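Local coordinates for glycoside hydrolase family 81 (Clostridium thermocellum, PDB 6FOP), which probably hydrolyses beta-1,3-glucans such as laminarin as part of the cellulosome of its thermophilic host, at residues T215-Y220 with L277-S282; T259-Y264 with K289-T294; A319-I324 with L359-A364; L353-Q358 with K646-H651. All blocks are in the same frame, centred on the assembly; numbering follows the deposited sequence.

Interaction 1. Residues T215-Y220 with L277-S282; sequences TYYKDY and LPYTYS
Y216 and Y217 on helix 211-220 meet Y279 in an aromatic cluster that joins this helix to the lead-in of strand 280-283, an outer strand of a small antiparallel sheet. Y279 is the bump. Its ring enters the hollow between the two helix tyrosines. Y217 CE1 lies over one face of the Y279 ring, offset toward the rim, 3.8 Å from Y279 CE2. Y216 CD2 sits at the edge of the same ring, 3.7 Å from Y279 CE2. Neither pair is a regular stack, as the ring planes are inclined by 49° for Y216 and 59° for Y217. First torsions add to the spread of the helix rings: CG is anti to N in Y216, to the carbonyl carbon in Y217. L277 fills the notch at the far end of Y216, with its CD1 3.9 Å from Y216 CE2. The phenol of Y216 is hydrogen-bonded to Q292 NE2. I260 packs on Y216 and Y217, so strand 260-263, at the other edge of the sheet, also touches the cluster. Y281 approaches Y217 from the opposite direction. Y281 OH also bonds to the carbonyl of V205, and Y217 OH donates to Y281 OH at 2.8 Å.

Interaction 2. Residues T259-Y264 with K289-T294; sequences TILALY and KTIQGT
L261 and I291 form a hydrogen-bonded pair in an antiparallel strand pairing. Strand 260-263 is one edge of a three-stranded sheet, and strand 286-292 is its middle strand. The short strand axes run at 150° to each other. L261 and I291 exchange two backbone bonds, and L263 N donates to K289 O at 2.8 Å. The bond from K289 N back to L263 O is weak. On the face carrying L261, L263 and I291, the side chains interlock. I291 CG1 lies between its own backbone N and carbonyl carbon (chi1 61°). From there it meets L261 CB at 3.9 Å and L263 CD1 at 4.0 Å. The L263 and I291 side chains cross at about a right angle. F296 of the following strand packs against all three residues. On the other face, with I260, A262, T290 and Q292, I260 and T290 lie side by side and point the same way, with I260 CG2 4.0 Å from T290 CB. T290 OG1 is bonded to the carbonyl of Y279. Q292 bends at chi2, which brings its amide beside T259, while its NE2 is hydrogen-bonded to Y216 OH. Past the strand end, G293 has a phi of 151°, where a CB would press on the preceding carbonyl. G293 N donates to T259 O at 2.9 Å.

Interaction 3. Residues A319-I324 with L359-A364; sequences ALNRYI and LGNISA. With MPD ((4S)-2-methyl-2,4-pentanediol), chain L.
N361 uses both ends of its amide: ND2 donates to N321 OD1 at 2.9 Å, and OD1 accepts from A364 N as the N-cap of helix 362-379. N321 CG, anti to the backbone N (chi1 -173°), carries OD1 out toward N361. The bond is bent, with ND2 above the N321 carbonyl plane and the two amide planes 42° apart. N361 ND2 also bonds to N325 OD1, linking the cap to two residues of helix 317-329. G360, with positive phi, closes a Schellman motif ending the preceding helix. Next to the amide pair the contact is apolar. L359 CD1 reaches N321 CA at 3.7 Å and I324 CG1 at 4.0 Å. I324 CG2 presses tightly on A364 CB at 3.4 Å. A 2-methyl-2,4-pentanediol molecule, probably from the crystallisation liquor, has its O2 3.4 Å from N321 OD1. The contact ties helix 317-329 to the turn between helices 339-359 and 362-379, while I324 also packs on helix 339-359 and A647 of helix 646-659.

Interaction 4. Residues L353-Q358 with K646-H651; sequences LPIAEQ and KAHTYH
I355 and H648 mark the closest backbone approach of two helix segments, with CA atoms 7.4 Å apart. The segment axes pass 10.0 Å from each other at 78°, so the two segments are nearly perpendicular. Segment 353-358 is kinked where the N atoms of P354 and I355 lack bonds to the preceding turn. At the crossing, I355 points toward the other helix. Its CG1 stands 3.6 Å above the centre of the H651 imidazole and only 5° off the ring normal, a clear CH-pi contact. I355 CD1 runs on to the backbone, 3.6 Å from H648 CA. The H651 side chain meets that of I355 from the opposite direction, with its CG anti to the backbone N (chi1 -179°). The ring of Y315 also meets H651, the two planes being almost parallel. Q358, one turn after I355, reaches the edge of the imidazole. H651 NE2 donates to Q358 OE1 at 2.8 Å, on a lone pair in the carbonyl plane. Q358 NE2 is bonded to the carbonyl of L309, which fixes which way the amide faces. The ring is thus gripped through a face and an edge, and the bond to Q358 is consistent with a proton on H651 NE2.

The four contacts form two pairs on opposite sides of the chain's centre. Interactions 1 and 2 have centres 9 Å apart and share one small sheet. There, L277 N and T290 O are 2.8 Å apart. Interactions 3 and 4 have centres 8 Å apart and share helix packing in the family 81 C-terminal domain. The N361 N to A356 O distance of 2.9 Å joins them, and L320 CD1 lies 3.5 Å from A647 O. Between the pairs the nearest atoms, of interactions 2 and 4, are still about 31 Å apart. The side chain of L320, in interaction 3, comes to about 12 Å from a nickel ion. Its ligands, H562, H574, E601 and E605, lie outside all four.

Interaction 1. Residues T215-Y220 with L277-S282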
loop_
_atom_site.group_PDB
_atom_site.type_symbol
_atom_site.label_atom_id
_atom_site.label_comp_id
_atom_site.label_asym_id
_atom_site.label_seq_id
_atom_site.Cartn_x
_atom_site.Cartn_y
_atom_site.Cartn_z
ATOM N N THR A 215 -27.101 18.431 -14.113
ATOM C CA THR A 215 -27.143 19.749 -13.471
ATOM C C THR A 215 -26.322 19.742 -12.184
ATOM O O THR A 215 -25.594 20.685 -11.898
ATOM C CB THR A 215 -28.604 20.144 -13.171
ATOM O OG1 THR A 215 -29.355 20.158 -14.396
ATOM C CG2 THR A 215 -28.684 21.484 -12.534
ATOM N N TYR A 216 -26.442 18.676 -11.397
ATOM C CA TYR A 216 -25.685 18.574 -10.141
ATOM C C TYR A 216 -24.186 18.502 -10.408
ATOM O O TYR A 216 -23.398 19.210 -9.767
ATOM C CB TYR A 216 -26.139 17.342 -9.377
ATOM C CG TYR A 216 -25.473 17.256 -8.010
ATOM C CD1 TYR A 216 -25.944 18.016 -6.936
ATOM C CD2 TYR A 216 -24.349 16.453 -7.803
ATOM C CE1 TYR A 216 -25.326 17.974 -5.700
ATOM C CE2 TYR A 216 -23.742 16.395 -6.551
ATOM C CZ TYR A 216 -24.235 17.140 -5.511
ATOM O OH TYR A 216 -23.597 17.076 -4.290
ATOM N N TYR A 217 -23.778 17.684 -11.360
ATOM C CA TYR A 217 -22.350 17.595 -11.721
ATOM C C TYR A 217 -21.835 18.911 -12.307
ATOM O O TYR A 217 -20.728 19.320 -12.003
ATOM C CB TYR A 217 -22.078 16.404 -12.609
ATOM C CG TYR A 217 -21.979 15.092 -11.836
ATOM C CD1 TYR A 217 -23.092 14.528 -11.226
ATOM C CD2 TYR A 217 -20.763 14.427 -11.720
ATOM C CE1 TYR A 217 -22.996 13.330 -10.533
ATOM C CE2 TYR A 217 -20.658 13.235 -11.028
ATOM C CZ TYR A 217 -21.778 12.703 -10.439
ATOM O OH TYR A 217 -21.690 11.512 -9.749
ATOM N N LYS A 218 -22.656 19.613 -13.095
ATOM C CA LYS A 218 -22.281 20.938 -13.579
ATOM C C LYS A 218 -22.047 21.903 -12.437
ATOM O O LYS A 218 -21.133 22.719 -12.503
ATOM C CB LYS A 218 -23.333 21.472 -14.553
ATOM C CG LYS A 218 -22.963 22.821 -15.138
ATOM C CD LYS A 218 -24.061 23.382 -16.018
ATOM C CE LYS A 218 -23.642 24.762 -16.521
ATOM N NZ LYS A 218 -24.735 25.522 -17.174
ATOM N N ASP A 219 -22.862 21.806 -11.380
ATOM C CA ASP A 219 -22.700 22.698 -10.245
ATOM C C ASP A 219 -21.289 22.698 -9.670
ATOM O O ASP A 219 -20.847 23.723 -9.161
ATOM C CB ASP A 219 -23.658 22.350 -9.101
ATOM C CG ASP A 219 -25.093 22.734 -9.364
ATOM O OD1 ASP A 219 -25.352 23.627 -10.177
ATOM O OD2 ASP A 219 -25.977 22.140 -8.684
ATOM N N TYR A 220 -20.619 21.550 -9.692
ATOM C CA TYR A 220 -19.252 21.443 -9.135
ATOM C C TYR A 220 -18.158 21.262 -10.181
ATOM O O TYR A 220 -16.993 21.139 -9.848
ATOM C CB TYR A 220 -19.210 20.333 -8.065
ATOM C CG TYR A 220 -20.192 20.621 -6.959
ATOM C CD1 TYR A 220 -19.914 21.585 -5.989
ATOM C CD2 TYR A 220 -21.467 20.031 -6.959
ATOM C CE1 TYR A 220 -20.830 21.882 -4.994
ATOM C CE2 TYR A 220 -22.385 20.336 -5.984
ATOM C CZ TYR A 220 -22.063 21.269 -5.011
ATOM O OH TYR A 220 -22.972 21.562 -4.058
ATOM N N LEU A 277 -24.184 10.595 -1.173
ATOM C CA LEU A 277 -25.096 10.991 -2.215
ATOM C C LEU A 277 -25.724 9.731 -2.797
ATOM O O LEU A 277 -25.300 8.620 -2.489
ATOM C CB LEU A 277 -24.327 11.736 -3.309
ATOM C CG LEU A 277 -23.602 13.021 -2.911
ATOM C CD1 LEU A 277 -22.793 13.513 -4.093
ATOM C CD2 LEU A 277 -24.569 14.082 -2.442
ATOM N N PRO A 278 -26.766 9.884 -3.651
ATOM C CA PRO A 278 -27.339 8.690 -4.269
ATOM C C PRO A 278 -26.421 7.991 -5.257
ATOM O O PRO A 278 -26.596 6.797 -5.552
ATOM C CB PRO A 278 -28.574 9.236 -5.017
ATOM C CG PRO A 278 -28.884 10.530 -4.373
ATOM C CD PRO A 278 -27.583 11.087 -3.907
ATOM N N TYR A 279 -25.451 8.713 -5.779
ATOM C CA TYR A 279 -24.690 8.252 -6.920
ATOM C C TYR A 279 -23.618 7.250 -6.538
ATOM O O TYR A 279 -22.886 7.451 -5.548
ATOM C CB TYR A 279 -24.023 9.443 -7.589
ATOM C CG TYR A 279 -24.940 10.589 -7.883
ATOM C CD1 TYR A 279 -26.123 10.402 -8.615
ATOM C CD2 TYR A 279 -24.631 11.864 -7.433
ATOM C CE1 TYR A 279 -26.951 11.466 -8.900
ATOM C CE2 TYR A 279 -25.464 12.924 -7.703
ATOM C CZ TYR A 279 -26.620 12.719 -8.435
ATOM O OH TYR A 279 -27.445 13.774 -8.740
ATOM N N THR A 280 -23.508 6.187 -7.329
ATOM C CA THR A 280 -22.446 5.196 -7.150
ATOM C C THR A 280 -21.805 4.889 -8.489
ATOM O O THR A 280 -22.411 5.155 -9.560
ATOM C CB THR A 280 -22.973 3.887 -6.548
ATOM O OG1 THR A 280 -23.955 3.307 -7.411
ATOM C CG2 THR A 280 -23.581 4.113 -5.178
ATOM N N TYR A 281 -20.608 4.313 -8.435
ATOM C CA TYR A 281 -19.925 3.770 -9.608
ATOM C C TYR A 281 -19.548 2.327 -9.355
ATOM O O TYR A 281 -19.038 2.000 -8.263
ATOM C CB TYR A 281 -18.672 4.568 -9.952
ATOM C CG TYR A 281 -18.956 6.022 -10.280
ATOM C CD1 TYR A 281 -19.398 6.381 -11.545
ATOM C CD2 TYR A 281 -18.860 7.005 -9.316
ATOM C CE1 TYR A 281 -19.681 7.704 -11.846
ATOM C CE2 TYR A 281 -19.145 8.331 -9.619
ATOM C CZ TYR A 281 -19.594 8.659 -10.883
ATOM O OH TYR A 281 -19.851 9.980 -11.166
ATOM N N SER A 282 -19.769 1.474 -10.342
ATOM C CA SER A 282 -19.308 0.108 -10.272
ATOM C C SER A 282 -17.916 0.039 -10.860
ATOM O O SER A 282 -17.700 0.339 -12.028
ATOM C CB SER A 282 -20.253 -0.792 -11.052
ATOM O OG SER A 282 -19.787 -2.126 -11.023
#

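Interaction 2. Residues T259-Y264 with K289-T294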
loop_
_atom_site.group_PDB
_atom_site.type_symbol
_atom_site.label_atom_id
_atom_site.label_comp_id
_atom_site.label_asym_id
_atom_site.label_seq_id
_atom_site.Cartn_x
_atom_site.Cartn_y
_atom_site.Cartn_z
ATOM N N THR A 259 -16.898 19.797 -4.107
ATOM C CA THR A 259 -16.653 18.801 -5.126
ATOM C C THR A 259 -17.359 17.508 -4.751
ATOM O O THR A 259 -18.046 17.435 -3.710
ATOM C CB THR A 259 -15.146 18.597 -5.413
ATOM O OG1 THR A 259 -14.981 17.873 -6.630
ATOM C CG2 THR A 259 -14.422 17.849 -4.308
ATOM N N ILE A 260 -17.301 16.558 -5.676
ATOM C CA ILE A 260 -17.861 15.247 -5.486
ATOM C C ILE A 260 -16.676 14.295 -5.333
ATOM O O ILE A 260 -15.839 14.195 -6.218
ATOM C CB ILE A 260 -18.734 14.822 -6.677
ATOM C CG1 ILE A 260 -19.896 15.788 -6.896
ATOM C CG2 ILE A 260 -19.256 13.399 -6.463
ATOM C CD1 ILE A 260 -20.662 15.570 -8.197
ATOM N N LEU A 261 -16.603 13.629 -4.184
ATOM C CA LEU A 261 -15.530 12.642 -3.895
ATOM C C LEU A 261 -16.141 11.238 -3.971
ATOM O O LEU A 261 -17.244 11.010 -3.484
ATOM C CB LEU A 261 -14.872 12.889 -2.551
ATOM C CG LEU A 261 -14.198 14.248 -2.386
ATOM C CD1 LEU A 261 -13.736 14.384 -0.938
ATOM C CD2 LEU A 261 -13.015 14.362 -3.334
ATOM N N ALA A 262 -15.413 10.350 -4.619
ATOM C CA ALA A 262 -15.783 8.954 -4.758
ATOM C C ALA A 262 -14.894 8.179 -3.764
ATOM O O ALA A 262 -13.683 8.304 -3.780
ATOM C CB ALA A 262 -15.563 8.461 -6.187
ATOM N N LEU A 263 -15.538 7.298 -3.000
ATOM C CA LEU A 263 -14.890 6.527 -1.936
ATOM C C LEU A 263 -14.914 5.059 -2.258
ATOM O O LEU A 263 -15.924 4.542 -2.691
ATOM C CB LEU A 263 -15.624 6.739 -0.603
ATOM C CG LEU A 263 -15.252 7.964 0.213
ATOM C CD1 LEU A 263 -15.519 9.279 -0.520
ATOM C CD2 LEU A 263 -16.017 7.961 1.538
ATOM N N TYR A 264 -13.776 4.404 -2.039
ATOM C CA TYR A 264 -13.698 2.961 -2.155
ATOM C C TYR A 264 -14.375 2.275 -0.960
ATOM O O TYR A 264 -14.514 2.887 0.124
ATOM C CB TYR A 264 -12.255 2.550 -2.155
ATOM C CG TYR A 264 -11.401 2.938 -3.340
ATOM C CD1 TYR A 264 -11.650 2.429 -4.610
ATOM C CD2 TYR A 264 -10.329 3.826 -3.198
ATOM C CE1 TYR A 264 -10.805 2.715 -5.676
ATOM C CE2 TYR A 264 -9.462 4.083 -4.246
ATOM C CZ TYR A 264 -9.707 3.552 -5.488
ATOM O OH TYR A 264 -8.792 3.816 -6.484
ATOM N N LYS A 289 -18.928 4.720 -3.531
ATOM C CA LYS A 289 -19.949 5.673 -3.130
ATOM C C LYS A 289 -19.437 7.080 -3.370
ATOM O O LYS A 289 -18.264 7.296 -3.670
ATOM C CB LYS A 289 -20.378 5.459 -1.669
ATOM C CG LYS A 289 -21.051 4.117 -1.443
ATOM C CD LYS A 289 -21.634 4.045 -0.023
ATOM C CE LYS A 289 -22.296 2.712 0.216
ATOM N NZ LYS A 289 -22.861 2.665 1.595
ATOM N N THR A 290 -20.344 8.042 -3.273
ATOM C CA THR A 290 -19.975 9.433 -3.438
ATOM C C THR A 290 -20.460 10.278 -2.278
ATOM O O THR A 290 -21.483 9.991 -1.645
ATOM C CB THR A 290 -20.503 10.014 -4.759
ATOM O OG1 THR A 290 -21.932 9.926 -4.826
ATOM C CG2 THR A 290 -19.849 9.365 -5.956
ATOM N N ILE A 291 -19.736 11.377 -2.038
ATOM C CA ILE A 291 -20.129 12.379 -1.048
ATOM C C ILE A 291 -19.908 13.753 -1.666
ATOM O O ILE A 291 -19.130 13.887 -2.624
ATOM C CB ILE A 291 -19.330 12.283 0.273
ATOM C CG1 ILE A 291 -17.827 12.505 0.026
ATOM C CG2 ILE A 291 -19.601 10.915 0.910
ATOM C CD1 ILE A 291 -17.028 12.564 1.284
ATOM N N GLN A 292 -20.615 14.731 -1.139
ATOM C CA GLN A 292 -20.342 16.127 -1.456
ATOM C C GLN A 292 -19.450 16.681 -0.382
ATOM O O GLN A 292 -19.801 16.640 0.806
ATOM C CB GLN A 292 -21.633 16.939 -1.491
ATOM C CG GLN A 292 -21.450 18.464 -1.532
ATOM C CD GLN A 292 -20.603 18.953 -2.641
ATOM O OE1 GLN A 292 -19.700 19.772 -2.418
ATOM N NE2 GLN A 292 -20.904 18.515 -3.863
ATOM N N GLY A 293 -18.350 17.273 -0.806
ATOM C CA GLY A 293 -17.492 17.998 0.115
ATOM C C GLY A 293 -16.070 17.984 -0.331
ATOM O O GLY A 293 -15.688 17.228 -1.248
ATOM N N THR A 294 -15.274 18.792 0.345
ATOM C CA THR A 294 -13.861 18.833 0.079
ATOM C C THR A 294 -13.047 18.018 1.086
ATOM O O THR A 294 -11.840 17.945 0.941
ATOM C CB THR A 294 -13.361 20.279 0.054
ATOM O OG1 THR A 294 -13.746 20.928 1.267
ATOM C CG2 THR A 294 -13.937 20.982 -1.170
#

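Interaction 3. Residues A319-I324 with L359-A364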
loop_
_atom_site.group_PDB
_atom_site.type_symbol
_atom_site.label_atom_id
_atom_site.label_comp_id
_atom_site.label_asym_id
_atom_site.label_seq_id
_atom_site.Cartn_x
_atom_site.Cartn_y
_atom_site.Cartn_z
ATOM N N ALA A 319 12.287 -29.999 22.542
ATOM C CA ALA A 319 12.282 -30.011 21.073
ATOM C C ALA A 319 12.387 -28.587 20.508
ATOM O O ALA A 319 13.181 -28.332 19.592
ATOM C CB ALA A 319 11.047 -30.687 20.527
ATOM N N LEU A 320 11.640 -27.663 21.108
ATOM C CA LEU A 320 11.715 -26.261 20.662
ATOM C C LEU A 320 13.130 -25.721 20.790
ATOM O O LEU A 320 13.636 -25.026 19.904
ATOM C CB LEU A 320 10.702 -25.425 21.434
ATOM C CG LEU A 320 10.549 -23.984 20.979
ATOM C CD1 LEU A 320 9.914 -23.956 19.617
ATOM C CD2 LEU A 320 9.704 -23.151 21.917
ATOM N N ASN A 321 13.780 -26.060 21.906
ATOM C CA ASN A 321 15.149 -25.637 22.140
ATOM C C ASN A 321 16.072 -26.236 21.099
ATOM O O ASN A 321 17.002 -25.574 20.620
ATOM C CB ASN A 321 15.598 -26.014 23.548
ATOM C CG ASN A 321 16.957 -25.447 23.889
ATOM O OD1 ASN A 321 17.134 -24.251 23.925
ATOM N ND2 ASN A 321 17.920 -26.316 24.114
ATOM N N ARG A 322 15.852 -27.510 20.772
ATOM C CA ARG A 322 16.658 -28.108 19.720
ATOM C C ARG A 322 16.457 -27.409 18.370
ATOM O O ARG A 322 17.436 -27.183 17.628
ATOM C CB ARG A 322 16.356 -29.612 19.585
ATOM C CG ARG A 322 17.054 -30.263 18.393
ATOM C CD ARG A 322 16.976 -31.773 18.455
ATOM N NE ARG A 322 15.622 -32.277 18.639
ATOM C CZ ARG A 322 14.715 -32.412 17.673
ATOM N NH1 ARG A 322 15.011 -32.083 16.414
ATOM N NH2 ARG A 322 13.505 -32.874 17.980
ATOM N N TYR A 323 15.218 -27.056 18.052
ATOM C CA TYR A 323 14.982 -26.299 16.828
ATOM C C TYR A 323 15.739 -24.968 16.817
ATOM O O TYR A 323 16.277 -24.571 15.788
ATOM C CB TYR A 323 13.472 -26.055 16.580
ATOM C CG TYR A 323 12.597 -27.283 16.612
ATOM C CD1 TYR A 323 13.083 -28.545 16.336
ATOM C CD2 TYR A 323 11.253 -27.180 16.960
ATOM C CE1 TYR A 323 12.256 -29.662 16.403
ATOM C CE2 TYR A 323 10.427 -28.271 17.038
ATOM C CZ TYR A 323 10.938 -29.533 16.808
ATOM O OH TYR A 323 10.094 -30.617 16.883
ATOM N N ILE A 324 15.790 -24.315 17.971
ATOM C CA ILE A 324 16.568 -23.079 18.124
ATOM C C ILE A 324 18.057 -23.347 17.880
ATOM O O ILE A 324 18.704 -22.600 17.165
ATOM C CB ILE A 324 16.281 -22.415 19.472
ATOM C CG1 ILE A 324 14.892 -21.761 19.445
ATOM C CG2 ILE A 324 17.363 -21.416 19.862
ATOM C CD1 ILE A 324 14.770 -20.532 18.540
ATOM N N LEU A 359 13.590 -19.466 26.200
ATOM C CA LEU A 359 14.119 -20.764 26.602
ATOM C C LEU A 359 15.357 -20.682 27.460
ATOM O O LEU A 359 15.781 -21.712 27.993
ATOM C CB LEU A 359 14.423 -21.594 25.361
ATOM C CG LEU A 359 13.203 -22.037 24.560
ATOM C CD1 LEU A 359 13.645 -22.422 23.163
ATOM C CD2 LEU A 359 12.501 -23.214 25.204
ATOM N N GLY A 360 15.957 -19.507 27.583
ATOM C CA GLY A 360 17.237 -19.367 28.293
ATOM C C GLY A 360 18.416 -19.868 27.476
ATOM O O GLY A 360 19.478 -20.164 28.018
ATOM N N ASN A 361 18.248 -19.922 26.158
ATOM C CA ASN A 361 19.315 -20.368 25.262
ATOM C C ASN A 361 20.175 -19.162 24.848
ATOM O O ASN A 361 19.984 -18.533 23.813
ATOM C CB ASN A 361 18.741 -21.119 24.072
ATOM C CG ASN A 361 19.814 -21.849 23.284
ATOM O OD1 ASN A 361 20.972 -21.395 23.219
ATOM N ND2 ASN A 361 19.451 -23.003 22.704
ATOM N N ILE A 362 21.052 -18.788 25.764
ATOM C CA ILE A 362 21.884 -17.602 25.619
ATOM C C ILE A 362 22.850 -17.771 24.459
ATOM O O ILE A 362 23.100 -16.819 23.723
ATOM C CB ILE A 362 22.608 -17.251 26.934
ATOM C CG1 ILE A 362 21.573 -16.997 28.050
ATOM C CG2 ILE A 362 23.558 -16.081 26.742
ATOM C CD1 ILE A 362 20.535 -15.944 27.773
ATOM N N SER A 363 23.380 -18.973 24.248
ATOM C CA SER A 363 24.291 -19.221 23.122
ATOM C C SER A 363 23.606 -18.871 21.798
ATOM O O SER A 363 24.162 -18.181 20.932
ATOM C CB SER A 363 24.710 -20.687 23.083
ATOM O OG SER A 363 25.515 -20.935 21.945
ATOM N N ALA A 364 22.391 -19.361 21.648
ATOM C CA ALA A 364 21.658 -19.111 20.388
ATOM C C ALA A 364 21.256 -17.635 20.296
ATOM O O ALA A 364 21.409 -17.014 19.242
ATOM C CB ALA A 364 20.429 -19.998 20.298
HETATM C C1 MPD L . 18.369 -23.687 29.353
HETATM C C2 MPD L . 18.590 -24.455 28.054
HETATM O O2 MPD L . 18.570 -23.530 26.931
HETATM C CM MPD L . 19.978 -25.092 28.122
HETATM C C3 MPD L . 17.573 -25.596 27.850
HETATM C C4 MPD L . 16.059 -25.293 27.828
HETATM O O4 MPD L . 15.312 -26.435 27.345
HETATM C C5 MPD L . 15.485 -25.014 29.213
#

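Interaction 4. Residues L353-Q358 with K646-H651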
loop_
_atom_site.group_PDB
_atom_site.type_symbol
_atom_site.label_atom_id
_atom_site.label_comp_id
_atom_site.label_asym_id
_atom_site.label_seq_id
_atom_site.Cartn_x
_atom_site.Cartn_y
_atom_site.Cartn_z
ATOM N N LEU A 353 14.737 -14.940 17.654
ATOM C CA LEU A 353 15.466 -14.357 18.779
ATOM C C LEU A 353 14.698 -14.416 20.108
ATOM O O LEU A 353 15.237 -14.918 21.112
ATOM C CB LEU A 353 15.885 -12.928 18.420
ATOM C CG LEU A 353 16.529 -12.100 19.518
ATOM C CD1 LEU A 353 17.773 -12.778 20.108
ATOM C CD2 LEU A 353 16.855 -10.707 19.011
ATOM N N PRO A 354 13.451 -13.934 20.147
ATOM C CA PRO A 354 12.739 -13.962 21.430
ATOM C C PRO A 354 12.475 -15.380 21.946
ATOM O O PRO A 354 12.342 -15.573 23.172
ATOM C CB PRO A 354 11.427 -13.236 21.132
ATOM C CG PRO A 354 11.294 -13.284 19.665
ATOM C CD PRO A 354 12.675 -13.247 19.111
ATOM N N ILE A 355 12.357 -16.346 21.030
ATOM C CA ILE A 355 12.117 -17.729 21.432
ATOM C C ILE A 355 13.370 -18.252 22.152
ATOM O O ILE A 355 13.273 -18.897 23.213
ATOM C CB ILE A 355 11.717 -18.590 20.226
ATOM C CG1 ILE A 355 10.447 -18.018 19.572
ATOM C CG2 ILE A 355 11.524 -20.047 20.633
ATOM C CD1 ILE A 355 10.082 -18.621 18.234
ATOM N N ALA A 356 14.547 -18.002 21.570
ATOM C CA ALA A 356 15.795 -18.331 22.261
ATOM C C ALA A 356 15.874 -17.726 23.666
ATOM O O ALA A 356 16.277 -18.403 24.639
ATOM C CB ALA A 356 17.008 -17.918 21.453
ATOM N N GLU A 357 15.473 -16.470 23.792
ATOM C CA GLU A 357 15.500 -15.784 25.079
ATOM C C GLU A 357 14.531 -16.427 26.068
ATOM O O GLU A 357 14.886 -16.684 27.238
ATOM C CB GLU A 357 15.152 -14.305 24.912
ATOM C CG GLU A 357 16.220 -13.532 24.161
ATOM C CD GLU A 357 15.812 -12.163 23.726
ATOM O OE1 GLU A 357 14.598 -11.936 23.581
ATOM O OE2 GLU A 357 16.732 -11.344 23.482
ATOM N N GLN A 358 13.333 -16.759 25.606
ATOM C CA GLN A 358 12.315 -17.416 26.473
ATOM C C GLN A 358 12.812 -18.754 27.017
ATOM O O GLN A 358 12.483 -19.129 28.147
ATOM C CB GLN A 358 11.014 -17.639 25.708
ATOM C CG GLN A 358 10.272 -16.343 25.416
ATOM C CD GLN A 358 9.133 -16.509 24.432
ATOM O OE1 GLN A 358 8.855 -17.589 23.919
ATOM N NE2 GLN A 358 8.479 -15.409 24.142
ATOM N N LYS A 646 11.683 -23.831 11.917
ATOM C CA LYS A 646 10.897 -24.779 12.682
ATOM C C LYS A 646 10.533 -24.193 14.052
ATOM O O LYS A 646 9.400 -24.338 14.521
ATOM C CB LYS A 646 11.651 -26.096 12.892
ATOM C CG LYS A 646 11.955 -26.829 11.593
ATOM C CD LYS A 646 12.665 -28.152 11.786
ATOM C CE LYS A 646 13.093 -28.682 10.436
ATOM N NZ LYS A 646 13.556 -30.096 10.469
ATOM N N ALA A 647 11.508 -23.539 14.701
ATOM C CA ALA A 647 11.254 -22.985 16.026
ATOM C C ALA A 647 10.104 -21.982 15.983
ATOM O O ALA A 647 9.175 -22.048 16.783
ATOM C CB ALA A 647 12.502 -22.323 16.566
ATOM N N HIS A 648 10.167 -21.032 15.051
ATOM C CA HIS A 648 9.132 -19.986 15.010
ATOM C C HIS A 648 7.759 -20.548 14.600
ATOM O O HIS A 648 6.738 -20.179 15.201
ATOM C CB HIS A 648 9.574 -18.883 14.064
ATOM C CG HIS A 648 8.577 -17.790 13.888
ATOM N ND1 HIS A 648 7.917 -17.596 12.699
ATOM C CD2 HIS A 648 8.068 -16.888 14.755
ATOM C CE1 HIS A 648 7.105 -16.569 12.819
ATOM N NE2 HIS A 648 7.174 -16.118 14.051
ATOM N N THR A 649 7.749 -21.456 13.617
ATOM C CA THR A 649 6.492 -22.078 13.163
ATOM C C THR A 649 5.827 -22.838 14.289
ATOM O O THR A 649 4.633 -22.659 14.553
ATOM C CB THR A 649 6.766 -23.000 11.964
ATOM O OG1 THR A 649 7.190 -22.200 10.846
ATOM C CG2 THR A 649 5.562 -23.832 11.596
ATOM N N TYR A 650 6.616 -23.666 14.980
ATOM C CA TYR A 650 6.014 -24.472 16.007
ATOM C C TYR A 650 5.642 -23.683 17.255
ATOM O O TYR A 650 4.615 -23.955 17.868
ATOM C CB TYR A 650 6.909 -25.636 16.323
ATOM C CG TYR A 650 6.203 -26.772 16.975
ATOM C CD1 TYR A 650 5.077 -27.346 16.399
ATOM C CD2 TYR A 650 6.675 -27.302 18.174
ATOM C CE1 TYR A 650 4.440 -28.422 16.999
ATOM C CE2 TYR A 650 6.063 -28.400 18.770
ATOM C CZ TYR A 650 4.931 -28.937 18.185
ATOM O OH TYR A 650 4.282 -30.008 18.734
ATOM N N HIS A 651 6.420 -22.640 17.564
ATOM C CA HIS A 651 6.100 -21.709 18.661
ATOM C C HIS A 651 4.786 -20.969 18.384
ATOM O O HIS A 651 3.954 -20.816 19.277
ATOM C CB HIS A 651 7.273 -20.764 18.815
ATOM C CG HIS A 651 7.146 -19.745 19.898
ATOM N ND1 HIS A 651 6.655 -18.477 19.673
ATOM C CD2 HIS A 651 7.598 -19.747 21.177
ATOM C CE1 HIS A 651 6.775 -17.764 20.769
ATOM N NE2 HIS A 651 7.356 -18.506 21.695
#